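Long-range contact in peptide methionine sulfoxide reductase msrA/msrB (Neisseria meningitidis, PDB 3BQG), which reduces methionine sulfoxide back to methionine, its MsrA domain using a cysteine that passes through a sulfenic acid, the state captured here: residues A29-Y33 with E139-Q143. The protein carries 1 engineered substitution. Numbering follows the deposited sequence.
Sequences AVSGY and EEYHQ
Gln143 reaches across to strand 26-34 and pairs its amide with the backbone of Ser31, in the mixed alpha/beta fold of MsrA. Ser31 is also backbone-bonded to Ala138, just past strand 135-137, and the amide adds a side-chain pair beside that edge: Gln143 OE1 accepts from Ser31 N at 3.1 Å while Gln143 NE2 donates to Ser31 O at 2.9 Å. Both N-H groups point well at their acceptors (153° and 166°). Ser31 N lies in the side-chain carbonyl plane on an OE1 lone pair, and NE2 also bonds to Ala138 O; three bonds, one to OE1 and two from NE2, fix which end of the amide is oxygen and should resist a flip. The bend at chi2 of Gln143 (-58°) turns the amide toward the strand, where Val30 CG1 packs against OE1 at 3.8 Å.

Farther along, Tyr33 OH donates to Glu139 OE1 at 2.8 Å, on the syn lone pair of that carboxylate oxygen. OE1 sits at the edge of the phenol ring, in its plane, with the carboxylate turned almost perpendicular to it, while Glu139 OE2 is held by Tyr43 N. His142 CD2 comes within 3.8 Å of Tyr33 OH; His142 ND1 is hydrogen-bonded to NE1 of Trp14, two residues after Cys12, the cysteine seen as S-hydroxycysteine. A water also bridges the segments, accepting from Ser31 OG at 2.8 Å and donating to His142 O at 2.6 Å.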
ATOM      1  N   ALA A  29       1.044 -10.633   1.899  1.00 20.53           N
ATOM      2  CA  ALA A  29       0.638  -9.239   2.041  1.00 19.67           C
ATOM      3  C   ALA A  29       0.269  -9.054   3.505  1.00 19.43           C
ATOM      4  O   ALA A  29      -0.731  -9.602   3.978  1.00 21.22           O
ATOM      5  CB  ALA A  29      -0.556  -8.926   1.140  1.00 17.93           C
ATOM      6  N   VAL A  30       1.095  -8.293   4.217  1.00 19.25           N
ATOM      7  CA  VAL A  30       0.907  -8.040   5.642  1.00 19.35           C
ATOM      8  C   VAL A  30       0.554  -6.582   5.936  1.00 18.51           C
ATOM      9  O   VAL A  30       1.283  -5.673   5.555  1.00 18.57           O
ATOM     10  CB  VAL A  30       2.194  -8.402   6.423  1.00 18.59           C
ATOM     11  CG1 VAL A  30       2.033  -8.067   7.899  1.00 16.65           C
ATOM     12  CG2 VAL A  30       2.504  -9.884   6.243  1.00 19.72           C
ATOM     13  N   SER A  31      -0.569  -6.370   6.613  1.00 17.69           N
ATOM     14  CA  SER A  31      -0.994  -5.020   6.963  1.00 17.91           C
ATOM     15  C   SER A  31      -0.237  -4.550   8.200  1.00 16.17           C
ATOM     16  O   SER A  31       0.030  -5.331   9.118  1.00 16.37           O
ATOM     17  CB  SER A  31      -2.504  -4.976   7.227  1.00 17.95           C
ATOM     18  OG  SER A  31      -3.237  -5.122   6.024  1.00 18.63           O
ATOM     19  N   GLY A  32       0.107  -3.267   8.219  1.00 13.28           N
ATOM     20  CA  GLY A  32       0.843  -2.717   9.345  1.00 14.80           C
ATOM     21  C   GLY A  32       0.858  -1.199   9.371  1.00 13.25           C
ATOM     22  O   GLY A  32       0.151  -0.548   8.603  1.00 13.61           O
ATOM     23  N   TYR A  33       1.691  -0.644  10.245  1.00 13.93           N
ATOM     24  CA  TYR A  33       1.814   0.800  10.433  1.00 14.26           C
ATOM     25  C   TYR A  33       3.236   1.215  10.076  1.00 15.02           C
ATOM     26  O   TYR A  33       4.197   0.721  10.671  1.00 13.18           O
ATOM     27  CB  TYR A  33       1.516   1.120  11.894  1.00 15.00           C
ATOM     28  CG  TYR A  33       0.289   0.391  12.400  1.00 16.72           C
ATOM     29  CD1 TYR A  33      -0.979   0.726  11.931  1.00 15.82           C
ATOM     30  CD2 TYR A  33       0.398  -0.661  13.320  1.00 17.83           C
ATOM     31  CE1 TYR A  33      -2.109   0.043  12.358  1.00 16.75           C
ATOM     32  CE2 TYR A  33      -0.732  -1.356  13.754  1.00 17.78           C
ATOM     33  CZ  TYR A  33      -1.980  -0.995  13.268  1.00 19.68           C
ATOM     34  OH  TYR A  33      -3.113  -1.651  13.691  1.00 20.88           O
ATOM     35  N   GLU A 139      -2.396  -5.811  14.353  1.00 20.28           N
ATOM     36  CA  GLU A 139      -2.894  -6.921  15.166  1.00 22.62           C
ATOM     37  C   GLU A 139      -3.470  -8.029  14.286  1.00 24.45           C
ATOM     38  O   GLU A 139      -3.872  -7.789  13.144  1.00 22.88           O
ATOM     39  CB  GLU A 139      -3.953  -6.418  16.151  1.00 22.77           C
ATOM     40  CG  GLU A 139      -3.408  -5.433  17.178  1.00 23.42           C
ATOM     41  CD  GLU A 139      -3.400  -3.992  16.685  1.00 25.08           C
ATOM     42  OE1 GLU A 139      -3.241  -3.761  15.463  1.00 23.61           O
ATOM     43  OE2 GLU A 139      -3.538  -3.086  17.534  1.00 23.27           O
ATOM     44  N   GLU A 140      -3.499  -9.245  14.821  1.00 26.59           N
ATOM     45  CA  GLU A 140      -3.999 -10.398  14.085  1.00 26.85           C
ATOM     46  C   GLU A 140      -5.406 -10.234  13.516  1.00 26.25           C
ATOM     47  O   GLU A 140      -5.679 -10.678  12.400  1.00 26.46           O
ATOM     48  CB  GLU A 140      -3.916 -11.649  14.975  1.00 30.57           C
ATOM     49  CG  GLU A 140      -4.670 -12.874  14.463  1.00 34.43           C
ATOM     50  CD  GLU A 140      -6.114 -12.919  14.949  1.00 37.77           C
ATOM     51  OE1 GLU A 140      -6.331 -12.781  16.177  1.00 37.54           O
ATOM     52  OE2 GLU A 140      -7.027 -13.097  14.108  1.00 38.16           O
ATOM     53  N   TYR A 141      -6.303  -9.594  14.253  1.00 25.77           N
ATOM     54  CA  TYR A 141      -7.654  -9.431  13.735  1.00 26.52           C
ATOM     55  C   TYR A 141      -7.692  -8.583  12.467  1.00 25.36           C
ATOM     56  O   TYR A 141      -8.675  -8.612  11.730  1.00 24.52           O
ATOM     57  CB  TYR A 141      -8.596  -8.846  14.797  1.00 29.15           C
ATOM     58  CG  TYR A 141      -8.307  -7.432  15.246  1.00 32.05           C
ATOM     59  CD1 TYR A 141      -7.382  -7.172  16.259  1.00 33.04           C
ATOM     60  CD2 TYR A 141      -9.004  -6.353  14.697  1.00 32.87           C
ATOM     61  CE1 TYR A 141      -7.164  -5.870  16.724  1.00 35.21           C
ATOM     62  CE2 TYR A 141      -8.791  -5.050  15.152  1.00 34.62           C
ATOM     63  CZ  TYR A 141      -7.875  -4.817  16.165  1.00 34.84           C
ATOM     64  OH  TYR A 141      -7.687  -3.536  16.633  1.00 35.73           O
ATOM     65  N   HIS A 142      -6.619  -7.838  12.206  1.00 23.40           N
ATOM     66  CA  HIS A 142      -6.543  -7.008  11.005  1.00 21.44           C
ATOM     67  C   HIS A 142      -6.013  -7.769   9.787  1.00 22.06           C
ATOM     68  O   HIS A 142      -6.345  -7.431   8.650  1.00 22.31           O
ATOM     69  CB  HIS A 142      -5.654  -5.786  11.253  1.00 23.34           C
ATOM     70  CG  HIS A 142      -6.332  -4.686  12.006  1.00 22.20           C
ATOM     71  ND1 HIS A 142      -7.482  -4.074  11.555  1.00 24.95           N
ATOM     72  CD2 HIS A 142      -6.012  -4.073  13.169  1.00 23.97           C
ATOM     73  CE1 HIS A 142      -7.841  -3.133  12.407  1.00 25.43           C
ATOM     74  NE2 HIS A 142      -6.965  -3.110  13.397  1.00 25.31           N
ATOM     75  N   GLN A 143      -5.184  -8.787  10.014  1.00 20.56           N
ATOM     76  CA  GLN A 143      -4.627  -9.570   8.908  1.00 20.99           C
ATOM     77  C   GLN A 143      -5.731 -10.404   8.249  1.00 23.14           C
ATOM     78  O   GLN A 143      -6.535 -11.029   8.945  1.00 21.48           O
ATOM     79  CB  GLN A 143      -3.524 -10.505   9.413  1.00 21.89           C
ATOM     80  CG  GLN A 143      -2.417  -9.828  10.215  1.00 21.22           C
ATOM     81  CD  GLN A 143      -1.716  -8.724   9.439  1.00 22.36           C
ATOM     82  OE1 GLN A 143      -1.682  -8.744   8.210  1.00 22.43           O
ATOM     83  NE2 GLN A 143      -1.140  -7.765  10.158  1.00 23.46           N
TER
HETATM   84  O   HOH W   1      -5.828  -6.190   6.379  1.00 25.06           O